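Local atomic coordinates of probable acetyltransferase (Thermus thermophilus, PDB entry 3EXN), a protein that binds acetyl coenzyme A and, as a member of the GCN5-related N-acetyltransferase family, probably transfers its acetyl group to an acceptor substrate. Residues A[123-128]-A[136-141]; A[143-148]-A[152-157]. All coordinates share one frame; numbering follows the deposited sequence.

Contact 1 of 2, residues A[123-128]-A[136-141]. With ACO (acetyl coenzyme *a), chain C.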
loop_
_atom_site.group_PDB
_atom_site.type_symbol
_atom_site.label_atom_id
_atom_site.label_comp_id
_atom_site.label_asym_id
_atom_site.label_seq_id
_atom_site.Cartn_x
_atom_site.Cartn_y
_atom_site.Cartn_z
ATOM N N LEU A 123 10.420 -2.764 9.089
ATOM C CA LEU A 123 9.270 -2.630 8.156
ATOM C C LEU A 123 9.482 -3.586 6.995
ATOM O O LEU A 123 10.413 -3.435 6.213
ATOM C CB LEU A 123 9.164 -1.180 7.667
ATOM C CG LEU A 123 8.020 -0.880 6.696
ATOM C CD1 LEU A 123 6.686 -1.274 7.294
ATOM C CD2 LEU A 123 8.016 0.620 6.303
ATOM N N TYR A 124 8.583 -4.567 6.874
ATOM C CA TYR A 124 8.644 -5.528 5.779
ATOM C C TYR A 124 7.723 -5.019 4.692
ATOM O O TYR A 124 6.859 -4.221 4.995
ATOM C CB TYR A 124 8.145 -6.892 6.239
ATOM C CG TYR A 124 9.136 -7.671 7.149
ATOM C CD1 TYR A 124 9.983 -8.651 6.622
ATOM C CD2 TYR A 124 9.198 -7.430 8.527
ATOM C CE1 TYR A 124 10.882 -9.382 7.461
ATOM C CE2 TYR A 124 10.098 -8.135 9.352
ATOM C CZ TYR A 124 10.932 -9.108 8.802
ATOM O OH TYR A 124 11.815 -9.828 9.620
ATOM N N ALA A 125 7.944 -5.515 3.479
ATOM C CA ALA A 125 7.075 -5.302 2.291
ATOM C C ALA A 125 6.959 -6.660 1.586
ATOM O O ALA A 125 7.970 -7.353 1.417
ATOM C CB ALA A 125 7.715 -4.274 1.386
ATOM N N VAL A 126 5.723 -7.046 1.197
ATOM C CA VAL A 126 5.460 -8.327 0.509
ATOM C C VAL A 126 4.942 -8.023 -0.892
ATOM O O VAL A 126 4.000 -7.249 -1.036
ATOM C CB VAL A 126 4.521 -9.258 1.253
ATOM C CG1 VAL A 126 3.179 -8.554 1.647
ATOM C CG2 VAL A 126 4.304 -10.569 0.423
ATOM N N VAL A 127 5.631 -8.564 -1.907
ATOM C CA VAL A 127 5.297 -8.298 -3.297
ATOM C C VAL A 127 4.609 -9.532 -3.879
ATOM O O VAL A 127 5.084 -10.646 -3.682
ATOM C CB VAL A 127 6.530 -7.958 -4.133
ATOM C CG1 VAL A 127 6.102 -7.727 -5.610
ATOM C CG2 VAL A 127 7.269 -6.740 -3.539
ATOM N N TYR A 128 3.480 -9.313 -4.590
ATOM C CA TYR A 128 2.648 -10.401 -5.076
ATOM C C TYR A 128 2.874 -10.586 -6.562
ATOM O O TYR A 128 2.837 -9.615 -7.336
ATOM C CB TYR A 128 1.169 -10.083 -4.819
ATOM C CG TYR A 128 0.841 -10.058 -3.328
ATOM C CD1 TYR A 128 0.477 -11.223 -2.677
ATOM C CD2 TYR A 128 0.935 -8.882 -2.570
ATOM C CE1 TYR A 128 0.184 -11.236 -1.306
ATOM C CE2 TYR A 128 0.641 -8.882 -1.182
ATOM C CZ TYR A 128 0.260 -10.075 -0.570
ATOM O OH TYR A 128 -0.047 -10.143 0.779
ATOM N N ALA A 136 11.977 -3.608 -7.957
ATOM C CA ALA A 136 13.000 -2.561 -8.203
ATOM C C ALA A 136 12.725 -1.284 -7.352
ATOM O O ALA A 136 13.656 -0.691 -6.772
ATOM C CB ALA A 136 13.069 -2.229 -9.712
ATOM N N PHE A 137 11.446 -0.883 -7.254
ATOM C CA PHE A 137 11.077 0.277 -6.434
ATOM C C PHE A 137 11.471 0.110 -4.972
ATOM O O PHE A 137 12.104 1.005 -4.378
ATOM C CB PHE A 137 9.573 0.545 -6.521
ATOM C CG PHE A 137 9.084 1.569 -5.528
ATOM C CD1 PHE A 137 9.229 2.928 -5.763
ATOM C CD2 PHE A 137 8.477 1.165 -4.352
ATOM C CE1 PHE A 137 8.766 3.867 -4.836
ATOM C CE2 PHE A 137 8.023 2.088 -3.424
ATOM C CZ PHE A 137 8.174 3.453 -3.677
ATOM N N PHE A 138 11.051 -1.001 -4.373
ATOM C CA PHE A 138 11.346 -1.250 -2.958
ATOM C C PHE A 138 12.829 -1.341 -2.677
ATOM O O PHE A 138 13.283 -0.824 -1.652
ATOM C CB PHE A 138 10.544 -2.457 -2.388
ATOM C CG PHE A 138 9.068 -2.134 -2.150
ATOM C CD1 PHE A 138 8.668 -1.329 -1.079
ATOM C CD2 PHE A 138 8.090 -2.616 -3.022
ATOM C CE1 PHE A 138 7.307 -0.997 -0.905
ATOM C CE2 PHE A 138 6.746 -2.282 -2.848
ATOM C CZ PHE A 138 6.360 -1.472 -1.803
ATOM N N GLN A 139 13.589 -1.987 -3.568
ATOM C CA GLN A 139 15.056 -2.063 -3.373
ATOM C C GLN A 139 15.690 -0.655 -3.379
ATOM O O GLN A 139 16.588 -0.335 -2.550
ATOM C CB GLN A 139 15.705 -2.971 -4.419
ATOM C CG GLN A 139 15.313 -4.476 -4.336
ATOM C CD GLN A 139 16.425 -5.308 -3.699
ATOM O OE1 GLN A 139 17.144 -4.834 -2.785
ATOM N NE2 GLN A 139 16.595 -6.531 -4.172
ATOM N N ALA A 140 15.216 0.189 -4.287
ATOM C CA ALA A 140 15.719 1.561 -4.422
ATOM C C ALA A 140 15.477 2.357 -3.169
ATOM O O ALA A 140 16.277 3.223 -2.832
ATOM C CB ALA A 140 15.085 2.277 -5.646
ATOM N N GLN A 141 14.412 2.021 -2.435
ATOM C CA GLN A 141 14.083 2.729 -1.182
ATOM C C GLN A 141 14.747 2.102 0.035
ATOM O O GLN A 141 14.482 2.509 1.164
ATOM C CB GLN A 141 12.582 2.731 -0.950
ATOM C CG GLN A 141 11.809 3.244 -2.104
ATOM C CD GLN A 141 12.309 4.600 -2.579
ATOM O OE1 GLN A 141 12.475 5.509 -1.780
ATOM N NE2 GLN A 141 12.522 4.745 -3.894
HETATM O O5B ACO C . 9.655 6.327 -7.579
HETATM P P1A ACO C . 8.174 7.043 -7.438
HETATM O O1A ACO C . 7.988 7.971 -8.639
HETATM O O2A ACO C . 7.985 7.436 -5.981
HETATM O O3A ACO C . 7.247 5.725 -7.680
HETATM P P2A ACO C . 5.658 5.761 -7.809
HETATM O O4A ACO C . 5.367 5.367 -9.261
HETATM O O5A ACO C . 5.077 7.080 -7.361
HETATM O O6A ACO C . 5.319 4.530 -6.769
HETATM C CBP ACO C . 4.662 2.157 -6.997
HETATM C CCP ACO C . 5.807 3.184 -6.925
HETATM C CDP ACO C . 3.974 2.215 -5.645
HETATM C CEP ACO C . 5.187 0.741 -7.211
HETATM C CAP ACO C . 3.675 2.542 -8.133
HETATM O OAP ACO C . 4.333 2.495 -9.426
HETATM C C9P ACO C . 2.477 1.617 -8.236
HETATM O O9P ACO C . 1.432 1.851 -7.647
HETATM N N8P ACO C . 2.613 0.553 -9.024
HETATM C C7P ACO C . 1.513 -0.390 -9.301
HETATM C C6P ACO C . 1.000 -1.125 -8.063
HETATM C C5P ACO C . 2.122 -1.893 -7.378
HETATM O O5P ACO C . 2.953 -2.567 -8.024
HETATM N N4P ACO C . 2.148 -1.783 -6.041
HETATM C C3P ACO C . 3.140 -2.471 -5.246
HETATM C C2P ACO C . 2.656 -3.832 -4.809
HETATM S S1P ACO C . 3.846 -4.688 -3.768
HETATM C C ACO C . 3.479 -3.863 -2.336
HETATM O O ACO C . 2.637 -3.004 -2.357
HETATM C CH3 ACO C . 4.201 -4.202 -1.045
#
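One wall of the acetyl-coenzyme A site of this GNAT fold is built where strand 122-128 meets helix 132-140, with Ala-125 and Val-127 against the ring of Phe-138. The methyl group of Ala-125 sits over one face of that ring, its CB 4.2 Å from the ring centroid and 20° off the ring normal, a CH-pi contact. Two residues along the strand, on the same face of the sheet, Val-127 approaches the ring obliquely, with CG2 4.2 Å from CD2 of Phe-138. The opposite face of the Phe-138 ring carries CD2 of Phe-137, so the phenyl group lies between strand and helix with both faces occupied, and Phe-143 adds an edge-to-face contact. With CG anti to the carbonyl carbon (chi1 -74°), the Phe-138 ring is carried off the helix toward the strand, and this puts CZ 3.6 Å from the acetyl methyl carbon, CH3. On the strand side the carbonyl O of Val-126 lies 3.1 Å from the same CH3, and CA of Val-127 stands 3.9 Å from the thioester sulfur S1P. The acetyl end is thus bordered by strand backbone and aromatic ring. Phe-137, with CG anti to the backbone N (chi1 170°), serves a more distant part of the cofactor: CCP of the pantetheine arm lies over one ring face, 3.6 Å from CD1, while CG of Gln-141 lies over the other. Asn-131 ND2 and the backbone N of Gly-104 and Gly-106 hydrogen-bond the cofactor as well. A strand and its following helix meeting beside the thioester are characteristic of the GNAT acetyl-CoA site.

Contact 2 of 2, residues A[143-148]-A[152-157]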
loop_
_atom_site.group_PDB
_atom_site.type_symbol
_atom_site.label_atom_id
_atom_site.label_comp_id
_atom_site.label_asym_id
_atom_site.label_seq_id
_atom_site.Cartn_x
_atom_site.Cartn_y
_atom_site.Cartn_z
ATOM N N PHE A 143 14.838 -1.372 0.850
ATOM C CA PHE A 143 14.299 -2.711 1.244
ATOM C C PHE A 143 15.146 -3.824 0.608
ATOM O O PHE A 143 15.215 -3.940 -0.598
ATOM C CB PHE A 143 12.845 -2.892 0.833
ATOM C CG PHE A 143 11.881 -2.037 1.613
ATOM C CD1 PHE A 143 11.057 -2.605 2.563
ATOM C CD2 PHE A 143 11.817 -0.658 1.402
ATOM C CE1 PHE A 143 10.177 -1.844 3.282
ATOM C CE2 PHE A 143 10.925 0.137 2.129
ATOM C CZ PHE A 143 10.104 -0.455 3.067
ATOM N N ARG A 144 15.794 -4.643 1.415
ATOM C CA ARG A 144 16.529 -5.801 0.866
ATOM C C ARG A 144 15.714 -7.105 0.835
ATOM O O ARG A 144 14.770 -7.290 1.652
ATOM C CB ARG A 144 17.827 -6.046 1.642
ATOM C CG ARG A 144 17.562 -6.516 3.020
ATOM C CD ARG A 144 18.721 -7.171 3.644
ATOM N NE ARG A 144 18.264 -7.980 4.780
ATOM C CZ ARG A 144 18.111 -9.315 4.794
ATOM N NH1 ARG A 144 18.403 -10.078 3.737
ATOM N NH2 ARG A 144 17.695 -9.903 5.914
ATOM N N TYR A 145 16.049 -7.981 -0.091
ATOM C CA TYR A 145 15.411 -9.260 -0.273
ATOM C C TYR A 145 15.638 -10.097 0.951
ATOM O O TYR A 145 16.721 -10.162 1.419
ATOM C CB TYR A 145 15.993 -9.937 -1.503
ATOM C CG TYR A 145 15.583 -11.358 -1.748
ATOM C CD1 TYR A 145 14.403 -11.666 -2.377
ATOM C CD2 TYR A 145 16.402 -12.405 -1.381
ATOM C CE1 TYR A 145 14.044 -12.975 -2.612
ATOM C CE2 TYR A 145 16.047 -13.702 -1.625
ATOM C CZ TYR A 145 14.875 -13.975 -2.223
ATOM O OH TYR A 145 14.543 -15.253 -2.465
ATOM N N VAL A 146 14.582 -10.712 1.459
ATOM C CA VAL A 146 14.656 -11.663 2.547
ATOM C C VAL A 146 14.470 -13.116 2.070
ATOM O O VAL A 146 15.289 -13.933 2.319
ATOM C CB VAL A 146 13.601 -11.394 3.585
ATOM C CG1 VAL A 146 13.656 -12.426 4.640
ATOM C CG2 VAL A 146 13.762 -10.034 4.188
ATOM N N LYS A 147 13.377 -13.386 1.366
ATOM C CA LYS A 147 13.049 -14.707 0.861
ATOM C C LYS A 147 11.874 -14.630 -0.100
ATOM O O LYS A 147 11.145 -13.683 -0.106
ATOM C CB LYS A 147 12.630 -15.620 2.019
ATOM C CG LYS A 147 13.742 -16.197 2.754
ATOM C CD LYS A 147 13.416 -16.374 4.199
ATOM C CE LYS A 147 14.679 -16.629 5.002
ATOM N NZ LYS A 147 14.448 -16.628 6.442
ATOM N N ASP A 148 11.664 -15.664 -0.891
ATOM C CA ASP A 148 10.376 -15.749 -1.566
ATOM C C ASP A 148 9.420 -16.671 -0.787
ATOM O O ASP A 148 9.840 -17.632 -0.139
ATOM C CB ASP A 148 10.512 -16.053 -3.064
ATOM C CG ASP A 148 11.165 -17.366 -3.345
ATOM O OD1 ASP A 148 11.940 -17.840 -2.482
ATOM O OD2 ASP A 148 10.911 -17.910 -4.445
ATOM N N THR A 152 4.048 -17.264 -5.668
ATOM C CA THR A 152 3.248 -16.044 -5.813
ATOM C C THR A 152 3.750 -14.814 -4.997
ATOM O O THR A 152 3.353 -13.682 -5.285
ATOM C CB THR A 152 1.773 -16.359 -5.423
ATOM O OG1 THR A 152 1.681 -16.620 -4.011
ATOM C CG2 THR A 152 1.258 -17.603 -6.186
ATOM N N LEU A 153 4.635 -15.044 -4.023
ATOM C CA LEU A 153 5.033 -14.023 -3.020
ATOM C C LEU A 153 6.549 -13.819 -2.892
ATOM O O LEU A 153 7.292 -14.778 -3.012
ATOM C CB LEU A 153 4.546 -14.449 -1.615
ATOM C CG LEU A 153 3.083 -14.378 -1.226
ATOM C CD1 LEU A 153 2.920 -14.711 0.251
ATOM C CD2 LEU A 153 2.592 -12.969 -1.496
ATOM N N THR A 154 6.981 -12.583 -2.633
ATOM C CA THR A 154 8.403 -12.283 -2.299
ATOM C C THR A 154 8.489 -11.287 -1.167
ATOM O O THR A 154 7.783 -10.289 -1.189
ATOM C CB THR A 154 9.212 -11.690 -3.484
ATOM O OG1 THR A 154 9.005 -12.487 -4.644
ATOM C CG2 THR A 154 10.735 -11.655 -3.146
ATOM N N TRP A 155 9.375 -11.550 -0.197
ATOM C CA TRP A 155 9.505 -10.717 0.999
ATOM C C TRP A 155 10.791 -9.874 0.991
ATOM O O TRP A 155 11.857 -10.366 0.625
ATOM C CB TRP A 155 9.491 -11.594 2.251
ATOM C CG TRP A 155 8.138 -12.158 2.536
ATOM C CD1 TRP A 155 7.575 -13.280 1.983
ATOM C CD2 TRP A 155 7.157 -11.596 3.385
ATOM N NE1 TRP A 155 6.307 -13.454 2.460
ATOM C CE2 TRP A 155 6.025 -12.442 3.335
ATOM C CE3 TRP A 155 7.123 -10.465 4.206
ATOM C CZ2 TRP A 155 4.877 -12.183 4.055
ATOM C CZ3 TRP A 155 5.988 -10.212 4.935
ATOM C CH2 TRP A 155 4.873 -11.071 4.854
ATOM N N TYR A 156 10.637 -8.630 1.458
ATOM C CA TYR A 156 11.716 -7.623 1.602
ATOM C C TYR A 156 11.604 -6.924 2.967
ATOM O O TYR A 156 10.525 -6.876 3.556
ATOM C CB TYR A 156 11.560 -6.571 0.510
ATOM C CG TYR A 156 11.708 -7.103 -0.878
ATOM C CD1 TYR A 156 12.930 -7.047 -1.552
ATOM C CD2 TYR A 156 10.599 -7.657 -1.548
ATOM C CE1 TYR A 156 13.071 -7.563 -2.849
ATOM C CE2 TYR A 156 10.735 -8.179 -2.834
ATOM C CZ TYR A 156 11.984 -8.138 -3.477
ATOM O OH TYR A 156 12.125 -8.628 -4.767
ATOM N N VAL A 157 12.701 -6.308 3.443
ATOM C CA VAL A 157 12.710 -5.639 4.751
ATOM C C VAL A 157 13.638 -4.412 4.794
ATOM O O VAL A 157 14.711 -4.392 4.150
ATOM C CB VAL A 157 13.119 -6.600 5.905
ATOM C CG1 VAL A 157 14.604 -7.025 5.802
ATOM C CG2 VAL A 157 12.769 -5.980 7.267
#
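The carbonyl O of Trp-155 receives two backbone N-H groups of the neighbouring strand: Val-146 N at 2.9 Å, standing 29° out of the plane of the carbonyl, and Lys-147 N in a weak bond of 3.5 Å. Trp-155 returns a bond of its own, N to O of Lys-147 at 2.8 Å. Two residues facing one in this manner make a classic beta bulge, set in the antiparallel hairpin of strands 144-148 and 153-159, and the register shifts by one residue there. Before the bulge, Arg-144 and Val-157 form a hydrogen-bonded pair in which each N bonds the other's O. The extra residue also brings Val-146 round against the partner strand: CG2 packs 3.5 Å from CG1 of Val-157. Alongside that valine runs the Arg-144 chain, extended from CG to NE, and NE lies 3.9 Å from the same CG1. On the other face of the hairpin Tyr-145 and Thr-154 cross at about a right angle, the threonine CG2 meeting the edge of the tyrosine ring 3.6 Å from CE1. CE1 of Tyr-156 lies near the plane of the same ring, on its CD1 side, and 4.0 Å from CB of Tyr-145; the Tyr-156 ring continues on to Lys-135 and Gln-139 of helix 132-140. Just ahead of the hairpin, CB of Phe-143 rests 3.9 Å from CB of Tyr-156.

Contact 1 closes before contact 2 opens, so the chain runs from strand 122-128 through helix 132-140 to strand 144-148 and back along strand 153-159. The two centres are about 7 Å apart, joined by the sheet they share: strand 153-159 lies between 122-128 and 144-148, antiparallel to both. Probable hydrogen bonds from Val-127 N to Thr-154 O and from Ala-125 N to Tyr-156 O tie the contacts directly. Strand 144-148 of contact 2 is an outermost strand of the sheet within this chain, whereas contact 1 belongs to the cofactor site, and Tyr-156 of the hairpin reaches across to the side chain of Val-127, which lines that site.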